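Local coordinates for glucose-6-phosphate isomerase like protein (Thermus thermophilus, PDB 1WIW), which probably interconverts phosphorylated sugars, as glucose-6-phosphate and mannose-6-phosphate isomerases of the PGI/PMI family do, at residues Thr64-Tyr72 / Tyr114-Thr122; Asn151-Glu162 / Met262-Tyr273. All blocks are in the same frame, centred on the assembly; numbering follows the deposited sequence.

Contact 1 (Thr64-Tyr72 / Tyr114-Thr122); sequences TLFLLEGGY and YLRFLLLAT
Phe66 and Leu68 on strand 64-70 meet the helical run 114-121, whose axis passes 11.0 Å away and runs almost antiparallel to the strand, at 171°. The nearest CA atoms are those of Leu68 and Tyr114, 7.5 Å apart. The Phe66 ring receives the edge of Phe117 on its face in an offset edge-to-face pair, with the planes at 88°. Phe117 has CG anti to its backbone N (chi1 179°), which brings CE1 to 3.9 Å from Phe66 CE1. At the far end of the ring, Phe66 CZ meets Ala121 CB at 3.7 Å. This is a helix laid on one face of a parallel alpha/beta sheet, as in SIS domains; strands 39-45 and 90-95 flank strand 64-70. Leu118 divides its two methyls between the strand residues. CD2 lies against the Phe66 ring, and CD1 meets Leu68 CD1 tip to tip at 3.7 Å. Leu68 CB also packs against Tyr114 CD2, the two side chains running alongside in opposite senses. The phenol oxygen of Tyr114 comes to 3.3 Å from Gly70 CA; a side chain at Gly70 would probably run into this oxygen. On the strand's other side, Glu69 forms a salt bridge with Arg93.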
loop_
_atom_site.group_PDB
_atom_site.type_symbol
_atom_site.label_atom_id
_atom_site.label_comp_id
_atom_site.label_asym_id
_atom_site.label_seq_id
_atom_site.Cartn_x
_atom_site.Cartn_y
_atom_site.Cartn_z
ATOM N N THR B 64 -12.847 -11.936 -22.974
ATOM C CA THR B 64 -13.082 -10.526 -22.700
ATOM C C THR B 64 -12.141 -9.982 -21.633
ATOM O O THR B 64 -11.886 -10.628 -20.616
ATOM C CB THR B 64 -14.527 -10.276 -22.215
ATOM O OG1 THR B 64 -15.457 -10.755 -23.191
ATOM C CG2 THR B 64 -14.763 -8.792 -21.994
ATOM N N LEU B 65 -11.631 -8.783 -21.882
ATOM C CA LEU B 65 -10.741 -8.114 -20.947
ATOM C C LEU B 65 -11.457 -6.839 -20.525
ATOM O O LEU B 65 -11.700 -5.956 -21.345
ATOM C CB LEU B 65 -9.404 -7.783 -21.620
ATOM C CG LEU B 65 -8.316 -7.024 -20.843
ATOM C CD1 LEU B 65 -8.702 -5.565 -20.702
ATOM C CD2 LEU B 65 -8.097 -7.662 -19.476
ATOM N N PHE B 66 -11.824 -6.764 -19.250
ATOM C CA PHE B 66 -12.505 -5.587 -18.734
ATOM C C PHE B 66 -11.471 -4.580 -18.248
ATOM O O PHE B 66 -10.721 -4.842 -17.309
ATOM C CB PHE B 66 -13.440 -5.973 -17.590
ATOM C CG PHE B 66 -14.614 -6.794 -18.027
ATOM C CD1 PHE B 66 -15.629 -6.229 -18.791
ATOM C CD2 PHE B 66 -14.700 -8.139 -17.688
ATOM C CE1 PHE B 66 -16.715 -6.993 -19.216
ATOM C CE2 PHE B 66 -15.782 -8.914 -18.108
ATOM C CZ PHE B 66 -16.789 -8.339 -18.874
ATOM N N LEU B 67 -11.435 -3.431 -18.910
ATOM C CA LEU B 67 -10.497 -2.368 -18.569
ATOM C C LEU B 67 -11.271 -1.343 -17.746
ATOM O O LEU B 67 -12.023 -0.549 -18.298
ATOM C CB LEU B 67 -9.972 -1.735 -19.859
ATOM C CG LEU B 67 -8.526 -1.245 -19.923
ATOM C CD1 LEU B 67 -7.583 -2.351 -19.477
ATOM C CD2 LEU B 67 -8.209 -0.811 -21.354
ATOM N N LEU B 68 -11.095 -1.374 -16.426
ATOM C CA LEU B 68 -11.807 -0.456 -15.538
ATOM C C LEU B 68 -11.056 0.866 -15.403
ATOM O O LEU B 68 -10.250 1.049 -14.486
ATOM C CB LEU B 68 -12.002 -1.112 -14.163
ATOM C CG LEU B 68 -12.498 -2.564 -14.211
ATOM C CD1 LEU B 68 -12.794 -3.066 -12.804
ATOM C CD2 LEU B 68 -13.748 -2.654 -15.073
ATOM N N GLU B 69 -11.336 1.785 -16.323
ATOM C CA GLU B 69 -10.679 3.086 -16.356
ATOM C C GLU B 69 -11.283 4.074 -15.368
ATOM O O GLU B 69 -12.033 4.977 -15.754
ATOM C CB GLU B 69 -10.752 3.655 -17.773
ATOM C CG GLU B 69 -10.243 2.685 -18.819
ATOM C CD GLU B 69 -10.294 3.242 -20.228
ATOM O OE1 GLU B 69 -9.939 2.494 -21.166
ATOM O OE2 GLU B 69 -10.683 4.417 -20.399
ATOM N N GLY B 70 -10.932 3.899 -14.097
ATOM C CA GLY B 70 -11.446 4.757 -13.043
ATOM C C GLY B 70 -10.612 5.991 -12.752
ATOM O O GLY B 70 -10.753 6.595 -11.685
ATOM N N GLY B 71 -9.727 6.346 -13.681
ATOM C CA GLY B 71 -8.907 7.534 -13.518
ATOM C C GLY B 71 -7.455 7.398 -13.088
ATOM O O GLY B 71 -7.012 6.348 -12.611
ATOM N N TYR B 72 -6.713 8.485 -13.298
ATOM C CA TYR B 72 -5.309 8.609 -12.913
ATOM C C TYR B 72 -4.296 7.664 -13.550
ATOM O O TYR B 72 -3.184 7.543 -13.048
ATOM C CB TYR B 72 -5.190 8.487 -11.389
ATOM C CG TYR B 72 -6.285 9.196 -10.621
ATOM C CD1 TYR B 72 -6.484 10.570 -10.752
ATOM C CD2 TYR B 72 -7.126 8.486 -9.759
ATOM C CE1 TYR B 72 -7.490 11.219 -10.044
ATOM C CE2 TYR B 72 -8.137 9.126 -9.044
ATOM C CZ TYR B 72 -8.314 10.488 -9.192
ATOM O OH TYR B 72 -9.317 11.119 -8.500
ATOM N N TYR B 114 -18.384 -0.611 -9.817
ATOM C CA TYR B 114 -17.513 -1.354 -10.732
ATOM C C TYR B 114 -17.595 -2.846 -10.400
ATOM O O TYR B 114 -17.719 -3.687 -11.295
ATOM C CB TYR B 114 -16.049 -0.907 -10.611
ATOM C CG TYR B 114 -15.693 0.365 -11.356
ATOM C CD1 TYR B 114 -15.764 1.608 -10.732
ATOM C CD2 TYR B 114 -15.263 0.319 -12.683
ATOM C CE1 TYR B 114 -15.411 2.784 -11.413
ATOM C CE2 TYR B 114 -14.908 1.478 -13.374
ATOM C CZ TYR B 114 -14.983 2.707 -12.736
ATOM O OH TYR B 114 -14.632 3.854 -13.415
ATOM N N LEU B 115 -17.519 -3.171 -9.109
ATOM C CA LEU B 115 -17.577 -4.565 -8.669
ATOM C C LEU B 115 -18.892 -5.227 -9.065
ATOM O O LEU B 115 -18.903 -6.357 -9.560
ATOM C CB LEU B 115 -17.396 -4.663 -7.149
ATOM C CG LEU B 115 -17.507 -6.087 -6.578
ATOM C CD1 LEU B 115 -16.428 -6.986 -7.167
ATOM C CD2 LEU B 115 -17.389 -6.038 -5.079
ATOM N N ARG B 116 -19.994 -4.516 -8.843
ATOM C CA ARG B 116 -21.319 -5.020 -9.188
ATOM C C ARG B 116 -21.370 -5.385 -10.671
ATOM O O ARG B 116 -21.889 -6.436 -11.049
ATOM C CB ARG B 116 -22.379 -3.963 -8.860
ATOM C CG ARG B 116 -23.805 -4.302 -9.311
ATOM C CD ARG B 116 -24.817 -3.459 -8.536
ATOM N NE ARG B 116 -26.195 -3.646 -8.988
ATOM C CZ ARG B 116 -26.729 -3.023 -10.036
ATOM N NH1 ARG B 116 -27.996 -3.251 -10.379
ATOM N NH2 ARG B 116 -25.997 -2.163 -10.740
ATOM N N PHE B 117 -20.814 -4.520 -11.510
ATOM C CA PHE B 117 -20.800 -4.777 -12.944
ATOM C C PHE B 117 -20.004 -6.040 -13.256
ATOM O O PHE B 117 -20.472 -6.897 -14.005
ATOM C CB PHE B 117 -20.209 -3.582 -13.698
ATOM C CG PHE B 117 -20.129 -3.787 -15.188
ATOM C CD1 PHE B 117 -18.965 -4.275 -15.777
ATOM C CD2 PHE B 117 -21.226 -3.506 -16.001
ATOM C CE1 PHE B 117 -18.893 -4.478 -17.159
ATOM C CE2 PHE B 117 -21.166 -3.707 -17.383
ATOM C CZ PHE B 117 -19.998 -4.193 -17.962
ATOM N N LEU B 118 -18.808 -6.159 -12.679
ATOM C CA LEU B 118 -17.966 -7.335 -12.910
ATOM C C LEU B 118 -18.624 -8.634 -12.460
ATOM O O LEU B 118 -18.563 -9.640 -13.163
ATOM C CB LEU B 118 -16.611 -7.194 -12.206
ATOM C CG LEU B 118 -15.593 -6.231 -12.820
ATOM C CD1 LEU B 118 -14.268 -6.329 -12.073
ATOM C CD2 LEU B 118 -15.382 -6.583 -14.285
ATOM N N LEU B 119 -19.257 -8.623 -11.292
ATOM C CA LEU B 119 -19.908 -9.834 -10.809
ATOM C C LEU B 119 -21.049 -10.234 -11.743
ATOM O O LEU B 119 -21.216 -11.412 -12.059
ATOM C CB LEU B 119 -20.432 -9.635 -9.381
ATOM C CG LEU B 119 -19.372 -9.372 -8.302
ATOM C CD1 LEU B 119 -20.036 -9.322 -6.932
ATOM C CD2 LEU B 119 -18.317 -10.472 -8.332
ATOM N N LEU B 120 -21.828 -9.255 -12.191
ATOM C CA LEU B 120 -22.944 -9.522 -13.095
ATOM C C LEU B 120 -22.459 -9.911 -14.489
ATOM O O LEU B 120 -23.156 -10.618 -15.225
ATOM C CB LEU B 120 -23.853 -8.296 -13.200
ATOM C CG LEU B 120 -24.681 -7.931 -11.968
ATOM C CD1 LEU B 120 -25.381 -6.605 -12.192
ATOM C CD2 LEU B 120 -25.699 -9.022 -11.701
ATOM N N ALA B 121 -21.266 -9.448 -14.847
ATOM C CA ALA B 121 -20.694 -9.741 -16.154
ATOM C C ALA B 121 -20.017 -11.110 -16.193
ATOM O O ALA B 121 -19.803 -11.674 -17.268
ATOM C CB ALA B 121 -19.684 -8.661 -16.533
ATOM N N THR B 122 -19.682 -11.641 -15.024
ATOM C CA THR B 122 -19.002 -12.931 -14.952
ATOM C C THR B 122 -19.837 -14.051 -14.331
ATOM O O THR B 122 -19.293 -15.022 -13.811
ATOM C CB THR B 122 -17.676 -12.798 -14.168
ATOM O OG1 THR B 122 -17.941 -12.259 -12.869
ATOM C CG2 THR B 122 -16.705 -11.878 -14.906
#

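Contact 2 (Asn151-Glu162 / Met262-Tyr273); sequences NPAKFLAYTLLE and MAWTAYYLALLY
Tyr268 lies across the start of helix 152-160, with one ring face turned to Lys154 and its edge to Ala153. Lys154 CG sits 3.6 Å from the ring centroid and only 6° off the normal, a CH-pi contact. The extended lysine chain continues over the ring, with CE 3.6 Å from Tyr268 CE2; its NZ is held by Pro144 O and a salt bridge to Asp5. Ala153 CB approaches the ring in its plane, 3.7 Å from CD1. Tyr268 OH and Asn151 ND2 both bond to Leu142 O. A serine in place of Tyr268 would probably leave the Lys154 chain without its supporting face and remove one of these two bonds. Asn151 caps the helix through OD1, which accepts from Lys154 N.

The two helices cross at -54° with axes 8.0 Å apart, and small residues allow this closeness. The packing is knobs-into-holes: Ala157 sits among Thr265, Tyr268, Leu269 and Leu272, and Thr265 among Ala153, Leu156, Ala157 and Leu160. Leu272 comes in roughly perpendicular to Tyr158 and lays CD1 over its ring face. Beyond the helix end, Glu162 N donates to Tyr273 OH at 2.8 Å. Water 1, at the Tyr273 ring edge, lies within hydrogen-bonding distance of its OH and of Leu160 O. Leu160 and Met262, a selenomethionine, extend the packing to strand 216-221. Helix 174-185 adds Phe183 against Leu160, Thr265 and Leu269, while helix 17-23 packs on Trp264 and Tyr267.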
loop_
_atom_site.group_PDB
_atom_site.type_symbol
_atom_site.label_atom_id
_atom_site.label_comp_id
_atom_site.label_asym_id
_atom_site.label_seq_id
_atom_site.Cartn_x
_atom_site.Cartn_y
_atom_site.Cartn_z
ATOM N N ASN B 151 -25.180 4.012 16.392
ATOM C CA ASN B 151 -24.577 4.107 15.070
ATOM C C ASN B 151 -23.064 3.895 15.166
ATOM O O ASN B 151 -22.351 4.732 15.716
ATOM C CB ASN B 151 -24.887 5.488 14.490
ATOM C CG ASN B 151 -24.499 5.613 13.036
ATOM O OD1 ASN B 151 -23.429 5.175 12.629
ATOM N ND2 ASN B 151 -25.370 6.233 12.243
ATOM N N PRO B 152 -22.559 2.767 14.637
ATOM C CA PRO B 152 -21.127 2.440 14.667
ATOM C C PRO B 152 -20.232 3.428 13.926
ATOM O O PRO B 152 -19.110 3.686 14.359
ATOM C CB PRO B 152 -21.071 1.043 14.038
ATOM C CG PRO B 152 -22.407 0.470 14.367
ATOM C CD PRO B 152 -23.334 1.632 14.107
ATOM N N ALA B 153 -20.719 3.962 12.809
ATOM C CA ALA B 153 -19.944 4.918 12.022
ATOM C C ALA B 153 -19.814 6.245 12.758
ATOM O O ALA B 153 -18.739 6.841 12.777
ATOM C CB ALA B 153 -20.590 5.139 10.653
ATOM N N LYS B 154 -20.906 6.712 13.360
ATOM C CA LYS B 154 -20.860 7.966 14.110
ATOM C C LYS B 154 -19.934 7.782 15.304
ATOM O O LYS B 154 -19.110 8.643 15.595
ATOM C CB LYS B 154 -22.251 8.374 14.619
ATOM C CG LYS B 154 -23.196 8.864 13.537
ATOM C CD LYS B 154 -24.480 9.436 14.124
ATOM C CE LYS B 154 -25.457 9.864 13.030
ATOM N NZ LYS B 154 -26.757 10.338 13.595
ATOM N N PHE B 155 -20.080 6.656 15.996
ATOM C CA PHE B 155 -19.253 6.375 17.160
ATOM C C PHE B 155 -17.774 6.338 16.783
ATOM O O PHE B 155 -16.952 6.950 17.459
ATOM C CB PHE B 155 -19.649 5.042 17.799
ATOM C CG PHE B 155 -19.013 4.809 19.146
ATOM C CD1 PHE B 155 -19.579 5.348 20.300
ATOM C CD2 PHE B 155 -17.824 4.091 19.255
ATOM C CE1 PHE B 155 -18.967 5.178 21.545
ATOM C CE2 PHE B 155 -17.202 3.916 20.494
ATOM C CZ PHE B 155 -17.776 4.462 21.641
ATOM N N LEU B 156 -17.438 5.627 15.706
ATOM C CA LEU B 156 -16.041 5.521 15.269
ATOM C C LEU B 156 -15.485 6.870 14.813
ATOM O O LEU B 156 -14.313 7.174 15.036
ATOM C CB LEU B 156 -15.903 4.498 14.135
ATOM C CG LEU B 156 -14.475 4.249 13.616
ATOM C CD1 LEU B 156 -13.567 3.856 14.784
ATOM C CD2 LEU B 156 -14.481 3.146 12.549
ATOM N N ALA B 157 -16.327 7.677 14.176
ATOM C CA ALA B 157 -15.901 8.986 13.698
ATOM C C ALA B 157 -15.389 9.812 14.874
ATOM O O ALA B 157 -14.350 10.465 14.784
ATOM C CB ALA B 157 -17.068 9.698 12.995
ATOM N N TYR B 158 -16.117 9.773 15.984
ATOM C CA TYR B 158 -15.707 10.510 17.173
ATOM C C TYR B 158 -14.356 10.008 17.681
ATOM O O TYR B 158 -13.529 10.792 18.142
ATOM C CB TYR B 158 -16.768 10.383 18.269
ATOM C CG TYR B 158 -17.914 11.358 18.108
ATOM C CD1 TYR B 158 -17.699 12.735 18.207
ATOM C CD2 TYR B 158 -19.203 10.912 17.836
ATOM C CE1 TYR B 158 -18.741 13.645 18.036
ATOM C CE2 TYR B 158 -20.255 11.813 17.665
ATOM C CZ TYR B 158 -20.013 13.178 17.765
ATOM O OH TYR B 158 -21.038 14.075 17.581
ATOM N N THR B 159 -14.131 8.703 17.588
ATOM C CA THR B 159 -12.866 8.108 18.028
ATOM C C THR B 159 -11.694 8.533 17.133
ATOM O O THR B 159 -10.553 8.664 17.594
ATOM C CB THR B 159 -12.941 6.567 18.011
ATOM O OG1 THR B 159 -13.976 6.126 18.900
ATOM C CG2 THR B 159 -11.605 5.960 18.436
ATOM N N LEU B 160 -11.979 8.735 15.848
ATOM C CA LEU B 160 -10.954 9.129 14.889
ATOM C C LEU B 160 -10.729 10.644 14.841
ATOM O O LEU B 160 -9.742 11.113 14.271
ATOM C CB LEU B 160 -11.327 8.598 13.496
ATOM C CG LEU B 160 -10.796 7.221 13.059
ATOM C CD1 LEU B 160 -10.595 6.304 14.241
ATOM C CD2 LEU B 160 -11.748 6.612 12.043
ATOM N N LEU B 161 -11.635 11.402 15.452
ATOM C CA LEU B 161 -11.526 12.857 15.465
ATOM C C LEU B 161 -10.190 13.303 16.058
ATOM O O LEU B 161 -9.848 12.945 17.184
ATOM C CB LEU B 161 -12.685 13.469 16.261
ATOM C CG LEU B 161 -12.685 14.991 16.457
ATOM C CD1 LEU B 161 -12.707 15.701 15.120
ATOM C CD2 LEU B 161 -13.890 15.393 17.295
ATOM N N GLU B 162 -9.439 14.076 15.277
ATOM C CA GLU B 162 -8.136 14.592 15.686
ATOM C C GLU B 162 -7.111 13.511 16.015
ATOM O O GLU B 162 -6.258 13.678 16.893
ATOM C CB GLU B 162 -8.301 15.558 16.860
ATOM C CG GLU B 162 -9.025 16.833 16.453
ATOM C CD GLU B 162 -9.174 17.819 17.586
ATOM O OE1 GLU B 162 -8.143 18.217 18.169
ATOM O OE2 GLU B 162 -10.326 18.200 17.890
HETATM N N MSE B 262 -16.994 1.995 6.524
HETATM C CA MSE B 262 -15.936 3.001 6.584
HETATM C C MSE B 262 -16.294 4.220 5.729
HETATM O O MSE B 262 -15.888 5.336 6.038
HETATM C CB MSE B 262 -14.599 2.410 6.130
HETATM C CG MSE B 262 -14.037 1.380 7.102
HETATM SE SE MSE B 262 -13.714 2.097 8.900
HETATM C CE MSE B 262 -11.915 1.493 9.111
ATOM N N ALA B 263 -17.050 4.014 4.655
ATOM C CA ALA B 263 -17.452 5.145 3.816
ATOM C C ALA B 263 -18.346 6.033 4.677
ATOM O O ALA B 263 -18.199 7.253 4.692
ATOM C CB ALA B 263 -18.211 4.663 2.583
ATOM N N TRP B 264 -19.272 5.406 5.397
ATOM C CA TRP B 264 -20.166 6.133 6.289
ATOM C C TRP B 264 -19.372 6.809 7.406
ATOM O O TRP B 264 -19.664 7.938 7.794
ATOM C CB TRP B 264 -21.194 5.180 6.911
ATOM C CG TRP B 264 -22.483 5.079 6.141
ATOM C CD1 TRP B 264 -22.946 3.998 5.453
ATOM C CD2 TRP B 264 -23.483 6.100 6.006
ATOM N NE1 TRP B 264 -24.176 4.276 4.897
ATOM C CE2 TRP B 264 -24.528 5.560 5.220
ATOM C CE3 TRP B 264 -23.597 7.418 6.473
ATOM C CZ2 TRP B 264 -25.676 6.293 4.890
ATOM C CZ3 TRP B 264 -24.744 8.150 6.144
ATOM C CH2 TRP B 264 -25.766 7.584 5.360
ATOM N N THR B 265 -18.365 6.110 7.926
ATOM C CA THR B 265 -17.549 6.653 9.003
ATOM C C THR B 265 -16.815 7.899 8.501
ATOM O O THR B 265 -16.800 8.931 9.170
ATOM C CB THR B 265 -16.535 5.600 9.503
ATOM O OG1 THR B 265 -17.248 4.462 10.010
ATOM C CG2 THR B 265 -15.650 6.176 10.605
ATOM N N ALA B 266 -16.221 7.792 7.316
ATOM C CA ALA B 266 -15.502 8.905 6.708
ATOM C C ALA B 266 -16.460 10.078 6.497
ATOM O O ALA B 266 -16.076 11.234 6.655
ATOM C CB ALA B 266 -14.901 8.471 5.376
ATOM N N TYR B 267 -17.705 9.766 6.137
ATOM C CA TYR B 267 -18.736 10.784 5.913
ATOM C C TYR B 267 -18.950 11.598 7.188
ATOM O O TYR B 267 -18.924 12.836 7.166
ATOM C CB TYR B 267 -20.059 10.115 5.513
ATOM C CG TYR B 267 -21.245 11.065 5.429
ATOM C CD1 TYR B 267 -21.444 11.880 4.312
ATOM C CD2 TYR B 267 -22.143 11.176 6.490
ATOM C CE1 TYR B 267 -22.514 12.791 4.256
ATOM C CE2 TYR B 267 -23.211 12.082 6.447
ATOM C CZ TYR B 267 -23.389 12.886 5.333
ATOM O OH TYR B 267 -24.426 13.800 5.317
ATOM N N TYR B 268 -19.180 10.892 8.294
ATOM C CA TYR B 268 -19.394 11.535 9.586
ATOM C C TYR B 268 -18.153 12.276 10.086
ATOM O O TYR B 268 -18.273 13.325 10.718
ATOM C CB TYR B 268 -19.850 10.501 10.624
ATOM C CG TYR B 268 -21.261 10.007 10.380
ATOM C CD1 TYR B 268 -21.530 8.646 10.202
ATOM C CD2 TYR B 268 -22.327 10.912 10.284
ATOM C CE1 TYR B 268 -22.836 8.194 9.927
ATOM C CE2 TYR B 268 -23.630 10.473 10.011
ATOM C CZ TYR B 268 -23.876 9.117 9.830
ATOM O OH TYR B 268 -25.151 8.691 9.516
ATOM N N LEU B 269 -16.963 11.753 9.798
ATOM C CA LEU B 269 -15.750 12.430 10.245
ATOM C C LEU B 269 -15.643 13.794 9.561
ATOM O O LEU B 269 -15.282 14.787 10.190
ATOM C CB LEU B 269 -14.508 11.582 9.943
ATOM C CG LEU B 269 -13.154 12.184 10.350
ATOM C CD1 LEU B 269 -13.155 12.562 11.833
ATOM C CD2 LEU B 269 -12.054 11.180 10.072
ATOM N N ALA B 270 -15.958 13.844 8.269
ATOM C CA ALA B 270 -15.915 15.107 7.539
ATOM C C ALA B 270 -16.857 16.104 8.213
ATOM O O ALA B 270 -16.506 17.274 8.398
ATOM C CB ALA B 270 -16.333 14.896 6.085
ATOM N N LEU B 271 -18.049 15.637 8.588
ATOM C CA LEU B 271 -19.019 16.504 9.251
ATOM C C LEU B 271 -18.459 17.009 10.578
ATOM O O LEU B 271 -18.686 18.160 10.954
ATOM C CB LEU B 271 -20.349 15.769 9.479
ATOM C CG LEU B 271 -21.088 15.313 8.212
ATOM C CD1 LEU B 271 -22.512 14.889 8.567
ATOM C CD2 LEU B 271 -21.128 16.448 7.197
ATOM N N LEU B 272 -17.726 16.156 11.287
ATOM C CA LEU B 272 -17.125 16.565 12.556
ATOM C C LEU B 272 -16.084 17.673 12.346
ATOM O O LEU B 272 -15.892 18.525 13.214
ATOM C CB LEU B 272 -16.483 15.364 13.259
ATOM C CG LEU B 272 -17.454 14.322 13.832
ATOM C CD1 LEU B 272 -16.670 13.179 14.462
ATOM C CD2 LEU B 272 -18.351 14.975 14.871
ATOM N N TYR B 273 -15.412 17.663 11.198
ATOM C CA TYR B 273 -14.428 18.701 10.894
ATOM C C TYR B 273 -15.110 19.885 10.209
ATOM O O TYR B 273 -14.470 20.875 9.875
ATOM C CB TYR B 273 -13.320 18.162 9.983
ATOM C CG TYR B 273 -12.346 17.240 10.679
ATOM C CD1 TYR B 273 -11.721 17.627 11.863
ATOM C CD2 TYR B 273 -12.028 15.988 10.142
ATOM C CE1 TYR B 273 -10.805 16.797 12.497
ATOM C CE2 TYR B 273 -11.108 15.149 10.770
ATOM C CZ TYR B 273 -10.502 15.563 11.947
ATOM O OH TYR B 273 -9.579 14.754 12.571
HETATM O O HOH W 1 -8.979 12.220 11.591
#

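Both segments of contact 1 precede those of contact 2 in the sequence. Their centres are 29 Å apart, on opposite sides of the chain's centre, and their nearest atoms are about 13 Å apart. They share no helix or strand. Contact 1 joins a strand of the four-stranded parallel sheet to helix 110-121, within the N-terminal phosphoglucose isomerase domain. Contact 2 joins helices 152-160 and 251-272 in the C-terminal SIS domain, beside the three-stranded parallel sheet. Each therefore belongs to the packing of a different half, consistent with a chain built from two SIS-type alpha/beta units. Both neighbourhoods also reach the second subunit, through Tyr72 and Tyr273.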